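Local coordinates for extracellular solute-binding protein family 1 (Arthrobacter chlorophenolicus, PDB 4R2F), which binds the disaccharide laminaribiose and probably serves as the extracellular sugar-capturing component of a membrane transporter, at residues K41-P46 / T71-Q76; Q110-Y115 / M315-P320; D117-K122 / E327-Y332; N126-D131 / P349-I354. All coordinates share one frame; numbering follows the deposited sequence.

The four contacts show how the bonding changes from a sheet to the helices packed around it. Interaction 1 is a parallel strand pair held by main-chain bonds, with 41-46 mostly buried and 71-76 mostly exposed. Interaction 2, farther from the centre of the chain, reaches the same sheet but has only two direct main-chain bonds, supplemented by waters. Interaction 3 joins the helices that follow the strands of interaction 2, with valines inside and one salt bridge at the outer side; Met315 packs on Val119 and Val329, linking the two contacts. Interaction 4 relies on a carboxylate and a main-chain bond beside a packed phenylalanine, and touches interaction 3 through Phe129 and Ile120. Phe42 ties interaction 1 to Phe328 and Tyr332.

Interaction 1: residues K41-P46 / T71-Q76; sequences KFWDMP and TYQIIQ
Trp43 spreads one face of its indole over two side chains of the neighbouring strand: Ile75 CD1 lies 3.7 Å from the centroid of the six-membered ring, and Gln73 CG lies 4.0 Å from that of the five-membered ring, both CH-pi contacts. The Tyr72 ring is approached differently. Asp44 OD2 comes to its edge, near the ring plane, and stands 2.5 Å from Tyr72 OH, the carboxylate turned 77° to the ring. Phe42 and Tyr72 meet rim to rim, CD2 to CD1 at 3.7 Å; with CG anti to the backbone N in both (chi1 178° and -175°), the side chains run alongside each other, though their ring planes are well tilted. Between the face of Trp43 and Gln73 and that of Phe42, Asp44 and Tyr72 runs a regular parallel ladder in which Phe42 N, Gln73 N, Asp44 N and Ile75 N donate in turn to Thr71 O, Phe42 O, Gln73 O and Asp44 O. Beyond it, Pro46 CD and Met45 CE close on Ile75 O, at 3.2 and 3.4 Å, a buried carbonyl oxygen without a polar partner in the model. The two strands belong to a beta-alpha-beta unit whose connecting helix 50-61 packs on Asp44 and Tyr72, and whose Tyr52 and Asn53 bond to Asp44 OD2 and Tyr72 OH. Helix 80-89 covers the side of Trp43 and Ile75, while strand 96-97 pairs with 41-44 along its other edge.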
# COMPACT_ATOMS: atom_id res chain seq x y z
N LYS A 41 11.84 -17.35 12.86
CA LYS A 41 10.50 -16.78 12.90
C LYS A 41 10.26 -15.79 11.77
O LYS A 41 10.95 -14.78 11.68
CB LYS A 41 10.26 -16.08 14.23
CG LYS A 41 10.20 -17.05 15.40
CD LYS A 41 10.20 -16.30 16.71
CE LYS A 41 10.19 -17.28 17.86
NZ LYS A 41 10.26 -16.53 19.14
N PHE A 42 9.25 -16.08 10.96
CA PHE A 42 8.81 -15.21 9.89
C PHE A 42 7.44 -14.66 10.23
O PHE A 42 6.49 -15.41 10.44
CB PHE A 42 8.75 -15.99 8.60
CG PHE A 42 8.27 -15.20 7.41
CD1 PHE A 42 8.87 -14.01 7.05
CD2 PHE A 42 7.25 -15.70 6.61
CE1 PHE A 42 8.42 -13.31 5.95
CE2 PHE A 42 6.82 -15.02 5.50
CZ PHE A 42 7.39 -13.82 5.17
N TRP A 43 7.35 -13.33 10.31
CA TRP A 43 6.07 -12.66 10.50
C TRP A 43 5.63 -12.05 9.18
O TRP A 43 6.40 -11.37 8.50
CB TRP A 43 6.20 -11.55 11.54
CG TRP A 43 6.35 -12.02 12.97
CD1 TRP A 43 6.57 -13.30 13.42
CD2 TRP A 43 6.31 -11.20 14.14
NE1 TRP A 43 6.67 -13.31 14.80
CE2 TRP A 43 6.51 -12.04 15.26
CE3 TRP A 43 6.12 -9.82 14.34
CZ2 TRP A 43 6.53 -11.55 16.58
CZ3 TRP A 43 6.12 -9.33 15.65
CH2 TRP A 43 6.33 -10.20 16.75
N ASP A 44 4.34 -12.22 8.88
CA ASP A 44 3.74 -11.82 7.61
C ASP A 44 2.40 -11.13 7.87
O ASP A 44 1.77 -11.36 8.91
CB ASP A 44 3.51 -13.08 6.76
CG ASP A 44 3.32 -12.77 5.25
OD1 ASP A 44 3.80 -11.71 4.78
OD2 ASP A 44 2.74 -13.62 4.54
N MET A 45 1.95 -10.29 6.94
CA MET A 45 0.74 -9.52 7.13
C MET A 45 -0.41 -10.23 6.38
O MET A 45 -0.16 -11.11 5.54
CB MET A 45 0.92 -8.09 6.58
CG MET A 45 2.13 -7.31 7.11
SD MET A 45 2.37 -7.32 8.90
CE MET A 45 1.00 -6.32 9.37
N PRO A 46 -1.65 -9.81 6.61
CA PRO A 46 -2.73 -10.29 5.78
C PRO A 46 -2.75 -9.44 4.53
O PRO A 46 -3.42 -8.41 4.48
CB PRO A 46 -3.99 -10.09 6.67
CG PRO A 46 -3.47 -9.69 8.02
CD PRO A 46 -2.18 -8.98 7.71
N THR A 71 9.13 -20.73 11.08
CA THR A 71 7.74 -20.72 11.52
C THR A 71 7.06 -19.50 10.91
O THR A 71 7.69 -18.47 10.69
CB THR A 71 7.65 -20.75 13.06
OG1 THR A 71 8.26 -19.59 13.62
CG2 THR A 71 8.35 -21.99 13.61
N TYR A 72 5.77 -19.62 10.64
CA TYR A 72 4.99 -18.55 10.05
C TYR A 72 4.00 -18.01 11.05
O TYR A 72 3.30 -18.76 11.71
CB TYR A 72 4.23 -19.08 8.83
CG TYR A 72 3.44 -18.07 8.01
CD1 TYR A 72 4.03 -17.41 6.94
CD2 TYR A 72 2.10 -17.83 8.26
CE1 TYR A 72 3.33 -16.51 6.15
CE2 TYR A 72 1.39 -16.93 7.48
CZ TYR A 72 2.01 -16.27 6.42
OH TYR A 72 1.33 -15.38 5.64
N GLN A 73 3.92 -16.69 11.15
CA GLN A 73 2.98 -16.06 12.05
C GLN A 73 2.39 -14.82 11.41
O GLN A 73 3.12 -14.01 10.86
CB GLN A 73 3.75 -15.71 13.30
CG GLN A 73 3.18 -14.59 14.11
CD GLN A 73 2.75 -15.12 15.41
OE1 GLN A 73 1.65 -15.65 15.53
NE2 GLN A 73 3.64 -15.05 16.39
N ILE A 74 1.07 -14.66 11.50
CA ILE A 74 0.36 -13.52 10.92
C ILE A 74 0.22 -12.40 11.93
O ILE A 74 -0.25 -12.62 13.04
CB ILE A 74 -1.06 -13.88 10.46
CG1 ILE A 74 -1.02 -14.98 9.39
CG2 ILE A 74 -1.77 -12.66 9.91
CD1 ILE A 74 -2.38 -15.64 9.17
N ILE A 75 0.63 -11.21 11.54
CA ILE A 75 0.45 -10.00 12.34
C ILE A 75 -0.70 -9.24 11.71
O ILE A 75 -0.70 -9.03 10.51
CB ILE A 75 1.74 -9.14 12.31
CG1 ILE A 75 2.93 -9.94 12.82
CG2 ILE A 75 1.54 -7.86 13.11
CD1 ILE A 75 2.80 -10.39 14.28
N GLN A 76 -1.69 -8.83 12.50
CA GLN A 76 -2.84 -8.09 11.96
C GLN A 76 -2.46 -6.65 11.59
O GLN A 76 -1.52 -6.09 12.14
CB GLN A 76 -4.00 -8.09 12.97
CG GLN A 76 -4.55 -9.48 13.31
CD GLN A 76 -5.04 -10.25 12.08
OE1 GLN A 76 -4.71 -11.42 11.90
NE2 GLN A 76 -5.82 -9.61 11.24

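Interaction 2: residues Q110-Y115 / M315-P320; sequences QGQIAY and MYTNTP
Gln112 O receives the backbone N of Thr317 at 2.9 Å, and two residues further on, Ala114 N gives the second direct bond, to Met315 O at 2.8 Å. Both are nearly straight at hydrogen, yet each donor stands well above the plane of its carbonyl, 43° out of it at Gln112 and 52° at Met315. Between the two bonds, Ile113 and Tyr316 form an antiparallel non-hydrogen-bonded pair whose side chains diverge. Side chains close on neighbouring carbonyl oxygens: Ile113 CG1 lies 3.4 Å from Met315 O, and Thr317 CG2 the same distance from Ile113 O. Ala114 CB and Met315 CB add a small apolar contact, 3.9 Å apart.

Further out, beside the direct bonds, water bridges the two segments. One water donates to Ala114 O and accepts from Met315 N, at 2.8 and 2.9 Å; another links Gln112 O to Asn318 N. The chain geometry on each side sets up these positions. At Gly111, positive phi in a Schellman motif ends helix 103-109 and turns the chain toward the strand, while Asn318 centres an inverse gamma turn that carries the partner away.

In the fold, this antiparallel pairing adds the short, weakly bonded strand 113-114 to the end of the long strand 306-316. Helix 322-335 covers Ala114 and Met315 through Gln322, and helix 80-89 packs on Gln112 and Tyr316, whose hydroxyl bonds to Ser97 of strand 96-97, which pairs with strand 40-44.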
# COMPACT_ATOMS: atom_id res chain seq x y z
N GLN A 110 17.24 2.40 14.44
CA GLN A 110 17.31 1.92 15.81
C GLN A 110 18.35 0.83 15.97
O GLN A 110 18.55 0.36 17.06
CB GLN A 110 15.97 1.33 16.27
CG GLN A 110 14.83 2.33 16.39
CD GLN A 110 13.49 1.66 16.68
OE1 GLN A 110 13.42 0.52 17.17
NE2 GLN A 110 12.43 2.37 16.39
N GLY A 111 18.97 0.40 14.89
CA GLY A 111 20.01 -0.58 14.99
C GLY A 111 19.54 -2.00 15.17
O GLY A 111 20.29 -2.83 15.65
N GLN A 112 18.32 -2.32 14.73
CA GLN A 112 17.72 -3.64 14.96
C GLN A 112 17.50 -4.43 13.66
O GLN A 112 17.06 -5.59 13.69
CB GLN A 112 16.35 -3.50 15.64
CG GLN A 112 16.32 -2.57 16.84
CD GLN A 112 16.65 -3.26 18.15
OE1 GLN A 112 17.07 -4.42 18.17
NE2 GLN A 112 16.44 -2.56 19.24
N ILE A 113 17.80 -3.80 12.53
CA ILE A 113 17.73 -4.46 11.23
C ILE A 113 19.02 -5.25 10.97
O ILE A 113 20.08 -4.89 11.46
CB ILE A 113 17.48 -3.40 10.13
CG1 ILE A 113 16.55 -3.94 9.06
CG2 ILE A 113 18.79 -2.88 9.55
CD1 ILE A 113 15.11 -4.04 9.52
N ALA A 114 18.92 -6.33 10.21
CA ALA A 114 20.11 -6.98 9.63
C ALA A 114 20.21 -6.65 8.14
O ALA A 114 19.28 -6.93 7.38
CB ALA A 114 20.05 -8.48 9.83
N TYR A 115 21.33 -6.05 7.72
CA TYR A 115 21.50 -5.60 6.34
C TYR A 115 21.45 -6.80 5.42
O TYR A 115 21.92 -7.87 5.77
CB TYR A 115 22.83 -4.82 6.17
CG TYR A 115 22.81 -3.52 6.91
CD1 TYR A 115 22.01 -2.48 6.47
CD2 TYR A 115 23.55 -3.33 8.07
CE1 TYR A 115 21.94 -1.28 7.17
CE2 TYR A 115 23.50 -2.12 8.77
CZ TYR A 115 22.68 -1.12 8.33
OH TYR A 115 22.59 0.08 9.02
N MET A 315 15.09 -8.35 7.47
CA MET A 315 15.71 -9.27 8.43
C MET A 315 16.08 -8.45 9.67
O MET A 315 16.33 -7.25 9.57
CB MET A 315 16.98 -9.91 7.80
CG MET A 315 16.76 -10.92 6.69
SD MET A 315 18.27 -11.69 6.07
CE MET A 315 19.04 -10.26 5.39
N TYR A 316 16.12 -9.10 10.84
CA TYR A 316 16.36 -8.45 12.12
C TYR A 316 17.56 -9.04 12.84
O TYR A 316 17.89 -10.21 12.64
CB TYR A 316 15.15 -8.64 13.04
CG TYR A 316 13.87 -8.02 12.52
CD1 TYR A 316 13.11 -8.66 11.56
CD2 TYR A 316 13.44 -6.80 12.98
CE1 TYR A 316 11.94 -8.09 11.08
CE2 TYR A 316 12.28 -6.22 12.52
CZ TYR A 316 11.51 -6.87 11.57
OH TYR A 316 10.33 -6.29 11.14
N THR A 317 18.18 -8.25 13.73
CA THR A 317 19.33 -8.72 14.50
C THR A 317 18.98 -9.85 15.45
O THR A 317 19.83 -10.67 15.75
CB THR A 317 20.01 -7.59 15.30
OG1 THR A 317 19.04 -6.94 16.12
CG2 THR A 317 20.67 -6.56 14.36
N ASN A 318 17.74 -9.87 15.93
CA ASN A 318 17.31 -10.94 16.81
C ASN A 318 16.96 -12.19 16.03
O ASN A 318 15.79 -12.43 15.71
CB ASN A 318 16.11 -10.51 17.65
CG ASN A 318 15.70 -11.57 18.68
OD1 ASN A 318 16.39 -12.56 18.84
ND2 ASN A 318 14.57 -11.37 19.32
N THR A 319 18.00 -12.96 15.70
CA THR A 319 17.85 -14.20 14.95
C THR A 319 18.74 -15.23 15.63
O THR A 319 19.78 -14.88 16.15
CB THR A 319 18.28 -14.05 13.45
OG1 THR A 319 18.27 -15.33 12.78
CG2 THR A 319 19.67 -13.45 13.32
N PRO A 320 18.32 -16.49 15.62
CA PRO A 320 19.21 -17.53 16.13
C PRO A 320 20.39 -17.75 15.20
O PRO A 320 21.41 -18.24 15.65
CB PRO A 320 18.32 -18.77 16.16
CG PRO A 320 17.28 -18.50 15.14
CD PRO A 320 17.00 -17.04 15.26
O HOH W 1 15.84 -7.36 16.16
O HOH W 2 16.85 -6.63 5.98

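Interaction 3: residues D117-K122 / E327-Y332; sequences DKVIEK and EFVVYY
Glu327 opens the contact by reaching Lys122 across the gap between two helices. Its carbon chain starts away from the partner helix and bends at chi2 (-57°), which brings the carboxylate back so that OE2 meets Lys122 NZ in a salt bridge. The modelled separation is so short that its exact value is doubtful. Lys118, on the helix of Lys122, stays more distant, with NZ 6.8 Å from Glu327 OE2, and could add a weak electrostatic attraction.

Two residues on, Val329 turns its CG1 toward Val119, meeting CG1 of that residue at 3.9 Å, the two side chains crossing at about a right angle. Val330 follows and makes the broader apolar contact. Its CG2 lies 4.0 Å from Val119 CG1, the two valines passing in opposite directions, and it also touches the aliphatic stem of Lys122, whose CB and CD are both 3.9 Å from Val330 CG2. The lysine thus works twice: its methylenes run over the valine, and a final bend (chi4 -72°) turns the ammonium group toward Glu327. The interface is consequently apolar inside and ionic at its outer side, between helical segments 117-122 and 327-332, whose axes approach to 9.6 Å and cross at -45°.

On another side of the helix, Phe328 and Tyr332 pack their rings against Phe42 of strand 40-44 and also touch helix 50-61, while Met315 of strand 306-316 packs against Val119 and Val329, so both helices rest on the same strand.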
# COMPACT_ATOMS: atom_id res chain seq x y z
N ASP A 117 22.86 -7.31 2.43
CA ASP A 117 23.92 -7.35 1.42
C ASP A 117 24.25 -8.78 0.99
O ASP A 117 24.45 -9.02 -0.18
CB ASP A 117 25.18 -6.66 1.92
CG ASP A 117 24.96 -5.18 2.19
OD1 ASP A 117 23.83 -4.80 2.54
OD2 ASP A 117 25.91 -4.40 2.05
N LYS A 118 24.33 -9.70 1.94
CA LYS A 118 24.66 -11.09 1.62
C LYS A 118 23.54 -11.77 0.83
O LYS A 118 23.81 -12.61 -0.01
CB LYS A 118 24.99 -11.89 2.90
CG LYS A 118 26.34 -11.58 3.55
CD LYS A 118 27.52 -12.36 2.96
CE LYS A 118 27.40 -13.88 3.11
NZ LYS A 118 26.87 -14.57 1.90
N VAL A 119 22.29 -11.42 1.13
CA VAL A 119 21.15 -11.91 0.32
C VAL A 119 21.29 -11.43 -1.10
O VAL A 119 21.16 -12.21 -2.04
CB VAL A 119 19.79 -11.45 0.92
CG1 VAL A 119 18.65 -11.69 -0.07
CG2 VAL A 119 19.54 -12.16 2.24
N ILE A 120 21.58 -10.15 -1.27
CA ILE A 120 21.78 -9.58 -2.59
C ILE A 120 22.88 -10.34 -3.36
O ILE A 120 22.70 -10.64 -4.53
CB ILE A 120 22.16 -8.09 -2.52
CG1 ILE A 120 21.01 -7.23 -1.96
CG2 ILE A 120 22.56 -7.58 -3.91
CD1 ILE A 120 19.74 -7.25 -2.76
N GLU A 121 24.01 -10.61 -2.71
CA GLU A 121 25.09 -11.42 -3.31
C GLU A 121 24.61 -12.78 -3.74
O GLU A 121 24.92 -13.22 -4.83
CB GLU A 121 26.24 -11.67 -2.32
CG GLU A 121 27.11 -10.48 -1.94
CD GLU A 121 28.03 -10.79 -0.75
OE1 GLU A 121 28.56 -11.93 -0.68
OE2 GLU A 121 28.23 -9.91 0.12
N LYS A 122 23.87 -13.47 -2.86
CA LYS A 122 23.35 -14.78 -3.19
C LYS A 122 22.39 -14.70 -4.38
O LYS A 122 22.37 -15.61 -5.21
CB LYS A 122 22.69 -15.46 -1.98
CG LYS A 122 23.64 -15.83 -0.85
CD LYS A 122 22.83 -16.24 0.39
CE LYS A 122 23.65 -17.02 1.40
NZ LYS A 122 23.93 -18.38 0.89
N GLU A 327 19.42 -17.49 4.17
CA GLU A 327 18.94 -18.62 3.39
C GLU A 327 17.43 -18.61 3.25
O GLU A 327 16.91 -18.87 2.16
CB GLU A 327 19.39 -19.95 4.01
CG GLU A 327 20.87 -20.28 3.82
CD GLU A 327 21.33 -20.31 2.36
OE1 GLU A 327 20.68 -20.95 1.51
OE2 GLU A 327 22.38 -19.70 2.07
N PHE A 328 16.72 -18.31 4.34
CA PHE A 328 15.27 -18.28 4.29
C PHE A 328 14.84 -17.25 3.27
O PHE A 328 13.97 -17.54 2.46
CB PHE A 328 14.60 -17.93 5.63
CG PHE A 328 13.09 -17.80 5.51
CD1 PHE A 328 12.28 -18.92 5.47
CD2 PHE A 328 12.50 -16.56 5.36
CE1 PHE A 328 10.92 -18.82 5.31
CE2 PHE A 328 11.13 -16.44 5.20
CZ PHE A 328 10.33 -17.57 5.17
N VAL A 329 15.42 -16.05 3.34
CA VAL A 329 14.97 -14.96 2.46
C VAL A 329 15.22 -15.32 1.00
O VAL A 329 14.39 -15.05 0.17
CB VAL A 329 15.60 -13.59 2.82
CG1 VAL A 329 15.30 -12.55 1.73
CG2 VAL A 329 15.11 -13.09 4.18
N VAL A 330 16.35 -15.96 0.71
CA VAL A 330 16.65 -16.34 -0.68
C VAL A 330 15.67 -17.41 -1.16
O VAL A 330 15.13 -17.37 -2.29
CB VAL A 330 18.12 -16.80 -0.79
CG1 VAL A 330 18.44 -17.37 -2.15
CG2 VAL A 330 19.05 -15.64 -0.47
N TYR A 331 15.43 -18.38 -0.29
CA TYR A 331 14.43 -19.42 -0.56
C TYR A 331 13.06 -18.79 -0.83
O TYR A 331 12.38 -19.13 -1.82
CB TYR A 331 14.38 -20.40 0.63
CG TYR A 331 13.13 -21.25 0.67
CD1 TYR A 331 13.04 -22.45 -0.06
CD2 TYR A 331 12.03 -20.84 1.41
CE1 TYR A 331 11.87 -23.21 -0.02
CE2 TYR A 331 10.88 -21.59 1.45
CZ TYR A 331 10.79 -22.77 0.74
OH TYR A 331 9.61 -23.47 0.84
N TYR A 332 12.65 -17.87 0.03
CA TYR A 332 11.29 -17.32 -0.07
C TYR A 332 11.15 -16.50 -1.35
O TYR A 332 10.19 -16.68 -2.08
CB TYR A 332 10.95 -16.49 1.16
CG TYR A 332 9.48 -16.18 1.39
CD1 TYR A 332 8.61 -17.15 1.89
CD2 TYR A 332 8.97 -14.89 1.19
CE1 TYR A 332 7.26 -16.87 2.12
CE2 TYR A 332 7.63 -14.59 1.43
CZ TYR A 332 6.77 -15.58 1.89
OH TYR A 332 5.45 -15.32 2.17

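Interaction 4: residues N126-D131 / P349-I354; sequences NGQFDD and PVFKSI
Asp131 swings its carboxylate out with CG anti to the backbone N (chi1 -168°), while Ser353 turns OG back between its own N and carbonyl carbon (chi1 55°); these torsions bring OG and the carboxylate within bonding distance. Ser353 OG donates to Asp131 OD2 at 2.5 Å, on the syn side and 20° out of the carboxylate plane. Ser353 N donates to Asp131 OD1 at 2.9 Å, using the syn lone pair, so both oxygens are clasped by one serine. The main chain of Asp131 adds a third bond, as its O accepts from Lys352 N at 2.8 Å. Lys352 CB packs against Asp131 OD1 at 3.3 Å.

Beside this polar knot lies Phe351. The amide end of Gln128 lies over one face of its ring, nearly parallel to it, and Val350 CG2 sits above the opposite face, 4.0 Å from the plane. Asp131 O comes to the ring edge, near its plane. Asn126 shapes the approach of the loop with an Asx turn, its OD1 accepting from Gln128 N.

The chemistry is that of one acidic residue gathering the first donors of the short, weakly bonded helix 352-355 and fastening to it the loop that follows helix 117-126. One N-H and one hydroxyl on the two carboxylate oxygens would probably favour the charged form, and the serine clasp limits its rotation.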
# COMPACT_ATOMS: atom_id res chain seq x y z
N ASN A 126 22.85 -16.80 -7.89
CA ASN A 126 21.81 -17.73 -8.35
C ASN A 126 21.02 -17.22 -9.57
O ASN A 126 20.30 -17.98 -10.18
CB ASN A 126 20.89 -18.25 -7.21
CG ASN A 126 19.72 -17.30 -6.86
OD1 ASN A 126 19.41 -16.32 -7.55
ND2 ASN A 126 19.05 -17.63 -5.78
N GLY A 127 21.17 -15.94 -9.91
CA GLY A 127 20.56 -15.40 -11.13
C GLY A 127 19.31 -14.57 -10.91
O GLY A 127 18.92 -13.82 -11.80
N GLN A 128 18.68 -14.68 -9.74
CA GLN A 128 17.44 -13.94 -9.52
C GLN A 128 17.60 -12.43 -9.58
O GLN A 128 16.68 -11.75 -10.00
CB GLN A 128 16.72 -14.35 -8.22
CG GLN A 128 15.27 -14.65 -8.52
CD GLN A 128 14.36 -14.76 -7.32
OE1 GLN A 128 13.14 -14.61 -7.45
NE2 GLN A 128 14.92 -15.04 -6.16
N PHE A 129 18.76 -11.91 -9.20
CA PHE A 129 18.96 -10.47 -9.14
C PHE A 129 18.73 -9.76 -10.48
O PHE A 129 18.04 -8.72 -10.55
CB PHE A 129 20.36 -10.16 -8.61
CG PHE A 129 20.58 -8.71 -8.34
CD1 PHE A 129 20.10 -8.14 -7.17
CD2 PHE A 129 21.23 -7.90 -9.27
CE1 PHE A 129 20.28 -6.78 -6.92
CE2 PHE A 129 21.41 -6.55 -9.02
CZ PHE A 129 20.94 -5.99 -7.85
N ASP A 130 19.27 -10.34 -11.54
CA ASP A 130 19.05 -9.88 -12.91
C ASP A 130 17.57 -9.85 -13.30
O ASP A 130 17.23 -9.17 -14.26
CB ASP A 130 19.79 -10.78 -13.89
CG ASP A 130 19.67 -10.30 -15.31
OD1 ASP A 130 20.23 -9.22 -15.60
OD2 ASP A 130 19.02 -10.98 -16.12
N ASP A 131 16.70 -10.59 -12.61
CA ASP A 131 15.25 -10.59 -12.91
C ASP A 131 14.48 -9.44 -12.21
O ASP A 131 13.32 -9.20 -12.51
CB ASP A 131 14.66 -11.95 -12.54
CG ASP A 131 13.25 -12.18 -13.09
OD1 ASP A 131 12.92 -11.72 -14.20
OD2 ASP A 131 12.46 -12.84 -12.38
N PRO A 349 4.14 -7.56 -9.03
CA PRO A 349 5.45 -8.18 -8.74
C PRO A 349 6.62 -7.23 -8.95
O PRO A 349 6.46 -6.18 -9.57
CB PRO A 349 5.53 -9.34 -9.74
CG PRO A 349 4.59 -8.99 -10.83
CD PRO A 349 3.53 -8.09 -10.27
N VAL A 350 7.78 -7.59 -8.42
CA VAL A 350 9.01 -6.81 -8.63
C VAL A 350 10.01 -7.56 -9.53
O VAL A 350 11.15 -7.10 -9.72
CB VAL A 350 9.71 -6.42 -7.31
CG1 VAL A 350 8.81 -5.50 -6.48
CG2 VAL A 350 10.15 -7.66 -6.52
N PHE A 351 9.57 -8.69 -10.05
CA PHE A 351 10.39 -9.55 -10.90
C PHE A 351 9.81 -9.60 -12.30
O PHE A 351 8.63 -9.86 -12.48
CB PHE A 351 10.47 -10.96 -10.33
CG PHE A 351 11.32 -11.06 -9.10
CD1 PHE A 351 12.69 -10.80 -9.16
CD2 PHE A 351 10.77 -11.44 -7.89
CE1 PHE A 351 13.47 -10.90 -8.02
CE2 PHE A 351 11.56 -11.53 -6.75
CZ PHE A 351 12.91 -11.25 -6.81
N LYS A 352 10.68 -9.37 -13.28
CA LYS A 352 10.29 -9.32 -14.70
C LYS A 352 9.58 -10.59 -15.19
O LYS A 352 8.56 -10.50 -15.89
CB LYS A 352 11.51 -9.02 -15.57
CG LYS A 352 11.19 -8.90 -17.03
CD LYS A 352 12.25 -8.12 -17.79
CE LYS A 352 11.66 -7.55 -19.07
NZ LYS A 352 12.66 -7.45 -20.15
N SER A 353 10.10 -11.75 -14.82
CA SER A 353 9.51 -13.02 -15.23
C SER A 353 8.08 -13.14 -14.75
O SER A 353 7.23 -13.68 -15.44
CB SER A 353 10.33 -14.20 -14.69
OG SER A 353 10.49 -14.12 -13.28
N ILE A 354 7.79 -12.65 -13.55
CA ILE A 354 6.43 -12.74 -13.01
C ILE A 354 5.52 -11.80 -13.79
O ILE A 354 4.38 -12.16 -14.10
CB ILE A 354 6.37 -12.44 -11.50
CG1 ILE A 354 7.29 -13.41 -10.75
CG2 ILE A 354 4.94 -12.60 -11.01
CD1 ILE A 354 7.43 -13.16 -9.26